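Local coordinates for protein putative peptidase (Bacteroides fragilis, PDB 5DYN) that is a C11 (clostripain-family) cysteine protease, probably the one that activates the B. fragilis toxin by proteolytic cleavage, represented here by its C-terminal part, at residues Tyr50-Pro55 with Val111-Met116. Sequence-based numbering, arbitrary orientation.
Sequences YLISSP and VGVAKM. With NA (sodium ion), chain J.
Leu51 and Ala114 pair through both of their peptide groups: Leu51 N gives its hydrogen to Ala114 O and Ala114 N returns one to Leu51 O, each bond 3.0 Å long. Two residues on, Ser53 and Gly112 form the next hydrogen-bonded pair of this antiparallel match between strands 50-53 and 110-115. It is less even: Gly112 N lies 3.0 Å from Ser53 O, whereas Ser53 N to Gly112 O is weak at 3.4 Å.

Along the middle of the pairing both faces are buried. Ile52 and Val113 lie alongside each other, pointing the same way, with CG2 of Ile52 4.1 Å from CG2 of Val113; helix 78-92 packs over them through Ala79 and Ala83. On the opposite face, with Leu51 and Ala114, Met116 bends at chi2 (-76°) and chi3, which carries its CE to 3.7 Å from Leu51 CB. The Ile52/Val113 face meets solvent in part at its Tyr50-Lys115 end, yet packing stays close: Tyr50 CB is 3.8 Å from Val113 CG1, and Tyr50 CE1 3.9 Å from Lys115 CG. From there the lysine chain continues extended.

Beyond the strand, Pro55 O binds a sodium ion at 2.6 Å, together with Phe34 O and Ser212 OG. The buried Ser53 hydroxyl is satisfied by Phe30 O. Strands 50-53 and 110-115 are inner strands, flanked by 25-31 and 185-196. Backbone hydrogen bonds that depend little on side-chain identity join them, while apolar groups pack on both faces, Tyr50, Ile52 and Val113 against helix 78-92 and Leu51 against Met116.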
ATOM      1  N   TYR B  50      -4.625  -7.002  -7.379  1.00 36.45           N
ATOM      2  CA  TYR B  50      -5.186  -5.922  -6.571  1.00 39.88           C
ATOM      3  C   TYR B  50      -4.182  -5.297  -5.606  1.00 37.86           C
ATOM      4  O   TYR B  50      -3.393  -5.995  -4.968  1.00 35.62           O
ATOM      5  CB  TYR B  50      -6.400  -6.431  -5.794  1.00 38.34           C
ATOM      6  CG  TYR B  50      -7.508  -6.920  -6.695  1.00 41.18           C
ATOM      7  CD1 TYR B  50      -8.378  -6.025  -7.304  1.00 40.19           C
ATOM      8  CD2 TYR B  50      -7.675  -8.277  -6.952  1.00 41.35           C
ATOM      9  CE1 TYR B  50      -9.387  -6.465  -8.137  1.00 43.75           C
ATOM     10  CE2 TYR B  50      -8.682  -8.727  -7.783  1.00 39.14           C
ATOM     11  CZ  TYR B  50      -9.535  -7.815  -8.374  1.00 43.67           C
ATOM     12  OH  TYR B  50     -10.541  -8.252  -9.202  1.00 45.77           O
ATOM     13  N   LEU B  51      -4.224  -3.969  -5.514  1.00 37.49           N
ATOM     14  CA  LEU B  51      -3.399  -3.218  -4.574  1.00 34.22           C
ATOM     15  C   LEU B  51      -4.241  -2.763  -3.388  1.00 34.58           C
ATOM     16  O   LEU B  51      -5.255  -2.089  -3.564  1.00 34.49           O
ATOM     17  CB  LEU B  51      -2.757  -2.009  -5.257  1.00 31.41           C
ATOM     18  CG  LEU B  51      -1.934  -1.090  -4.351  1.00 30.35           C
ATOM     19  CD1 LEU B  51      -0.672  -1.791  -3.878  1.00 37.81           C
ATOM     20  CD2 LEU B  51      -1.595   0.214  -5.047  1.00 28.15           C
ATOM     21  N   ILE B  52      -3.822  -3.135  -2.183  1.00 29.09           N
ATOM     22  CA  ILE B  52      -4.582  -2.815  -0.981  1.00 29.32           C
ATOM     23  C   ILE B  52      -3.760  -1.996   0.009  1.00 33.27           C
ATOM     24  O   ILE B  52      -2.755  -2.476   0.535  1.00 30.57           O
ATOM     25  CB  ILE B  52      -5.073  -4.091  -0.272  1.00 33.77           C
ATOM     26  CG1 ILE B  52      -5.641  -5.085  -1.288  1.00 35.53           C
ATOM     27  CG2 ILE B  52      -6.096  -3.747   0.802  1.00 31.58           C
ATOM     28  CD1 ILE B  52      -5.869  -6.467  -0.722  1.00 40.52           C
ATOM     29  N   SER B  53      -4.196  -0.765   0.261  1.00 31.41           N
ATOM     30  CA  SER B  53      -3.523   0.114   1.210  1.00 32.00           C
ATOM     31  C   SER B  53      -4.357   1.366   1.463  1.00 34.67           C
ATOM     32  O   SER B  53      -5.534   1.424   1.100  1.00 37.62           O
ATOM     33  CB  SER B  53      -2.131   0.503   0.698  1.00 33.73           C
ATOM     34  OG  SER B  53      -1.383   1.178   1.694  1.00 35.43           O
ATOM     35  N   SER B  54      -3.744   2.364   2.092  1.00 29.20           N
ATOM     36  CA  SER B  54      -4.390   3.655   2.281  1.00 30.36           C
ATOM     37  C   SER B  54      -3.656   4.714   1.482  1.00 30.06           C
ATOM     38  O   SER B  54      -2.435   4.670   1.379  1.00 34.44           O
ATOM     39  CB  SER B  54      -4.421   4.046   3.759  1.00 32.09           C
ATOM     40  OG  SER B  54      -4.969   5.342   3.931  1.00 26.19           O
ATOM     41  N   PRO B  55      -4.399   5.667   0.904  1.00 31.80           N
ATOM     42  CA  PRO B  55      -3.759   6.792   0.218  1.00 32.41           C
ATOM     43  C   PRO B  55      -3.117   7.745   1.222  1.00 36.41           C
ATOM     44  O   PRO B  55      -2.238   8.536   0.867  1.00 28.81           O
ATOM     45  CB  PRO B  55      -4.920   7.460  -0.523  1.00 32.03           C
ATOM     46  CG  PRO B  55      -6.123   7.116   0.294  1.00 36.09           C
ATOM     47  CD  PRO B  55      -5.870   5.731   0.824  1.00 30.62           C
ATOM     48  N   VAL B 111      -9.386   2.662   3.705  1.00 40.95           N
ATOM     49  CA  VAL B 111      -8.785   1.590   2.918  1.00 36.85           C
ATOM     50  C   VAL B 111      -9.344   1.569   1.497  1.00 39.42           C
ATOM     51  O   VAL B 111     -10.553   1.697   1.292  1.00 36.14           O
ATOM     52  CB  VAL B 111      -9.021   0.205   3.570  1.00 39.87           C
ATOM     53  CG1 VAL B 111      -8.349  -0.895   2.757  1.00 32.64           C
ATOM     54  CG2 VAL B 111      -8.513   0.193   5.000  1.00 37.56           C
ATOM     55  N   GLY B 112      -8.458   1.410   0.518  1.00 34.30           N
ATOM     56  CA  GLY B 112      -8.874   1.296  -0.865  1.00 34.90           C
ATOM     57  C   GLY B 112      -8.294   0.068  -1.541  1.00 34.42           C
ATOM     58  O   GLY B 112      -7.219  -0.404  -1.173  1.00 33.82           O
ATOM     59  N   VAL B 113      -9.009  -0.463  -2.526  1.00 32.66           N
ATOM     60  CA  VAL B 113      -8.480  -1.550  -3.341  1.00 34.28           C
ATOM     61  C   VAL B 113      -8.505  -1.166  -4.815  1.00 37.50           C
ATOM     62  O   VAL B 113      -9.540  -0.761  -5.345  1.00 38.51           O
ATOM     63  CB  VAL B 113      -9.264  -2.856  -3.146  1.00 39.57           C
ATOM     64  CG1 VAL B 113      -8.623  -3.976  -3.946  1.00 34.61           C
ATOM     65  CG2 VAL B 113      -9.314  -3.227  -1.685  1.00 39.49           C
ATOM     66  N   ALA B 114      -7.359  -1.296  -5.475  1.00 36.72           N
ATOM     67  CA  ALA B 114      -7.236  -0.911  -6.872  1.00 36.77           C
ATOM     68  C   ALA B 114      -7.038  -2.126  -7.768  1.00 35.73           C
ATOM     69  O   ALA B 114      -6.230  -3.001  -7.468  1.00 34.91           O
ATOM     70  CB  ALA B 114      -6.082   0.072  -7.047  1.00 35.77           C
ATOM     71  N   LYS B 115      -7.782  -2.171  -8.870  1.00 37.68           N
ATOM     72  CA  LYS B 115      -7.621  -3.231  -9.861  1.00 34.64           C
ATOM     73  C   LYS B 115      -6.435  -2.914 -10.770  1.00 33.99           C
ATOM     74  O   LYS B 115      -6.491  -1.990 -11.581  1.00 39.74           O
ATOM     75  CB  LYS B 115      -8.906  -3.400 -10.677  1.00 35.19           C
ATOM     76  CG  LYS B 115      -8.934  -4.644 -11.555  1.00 41.91           C
ATOM     77  CD  LYS B 115     -10.322  -4.882 -12.140  1.00 44.16           C
ATOM     78  CE  LYS B 115     -10.389  -6.214 -12.876  1.00 54.86           C
ATOM     79  NZ  LYS B 115     -11.776  -6.563 -13.298  1.00 61.78           N
ATOM     80  N   MET B 116      -5.361  -3.683 -10.622  1.00 32.02           N
ATOM     81  CA  MET B 116      -4.105  -3.417 -11.321  1.00 34.75           C
ATOM     82  C   MET B 116      -4.219  -3.483 -12.841  1.00 37.30           C
ATOM     83  O   MET B 116      -3.542  -2.743 -13.553  1.00 35.85           O
ATOM     84  CB  MET B 116      -3.032  -4.403 -10.859  1.00 44.11           C
ATOM     85  CG  MET B 116      -2.667  -4.301  -9.392  1.00 46.01           C
ATOM     86  SD  MET B 116      -1.625  -2.881  -9.037  1.00 36.40           S
ATOM     87  CE  MET B 116      -0.529  -3.583  -7.809  1.00 32.80           C
TER
HETATM   88 NA    NA J 405      -0.565   7.980  -1.095  1.00 40.08          NA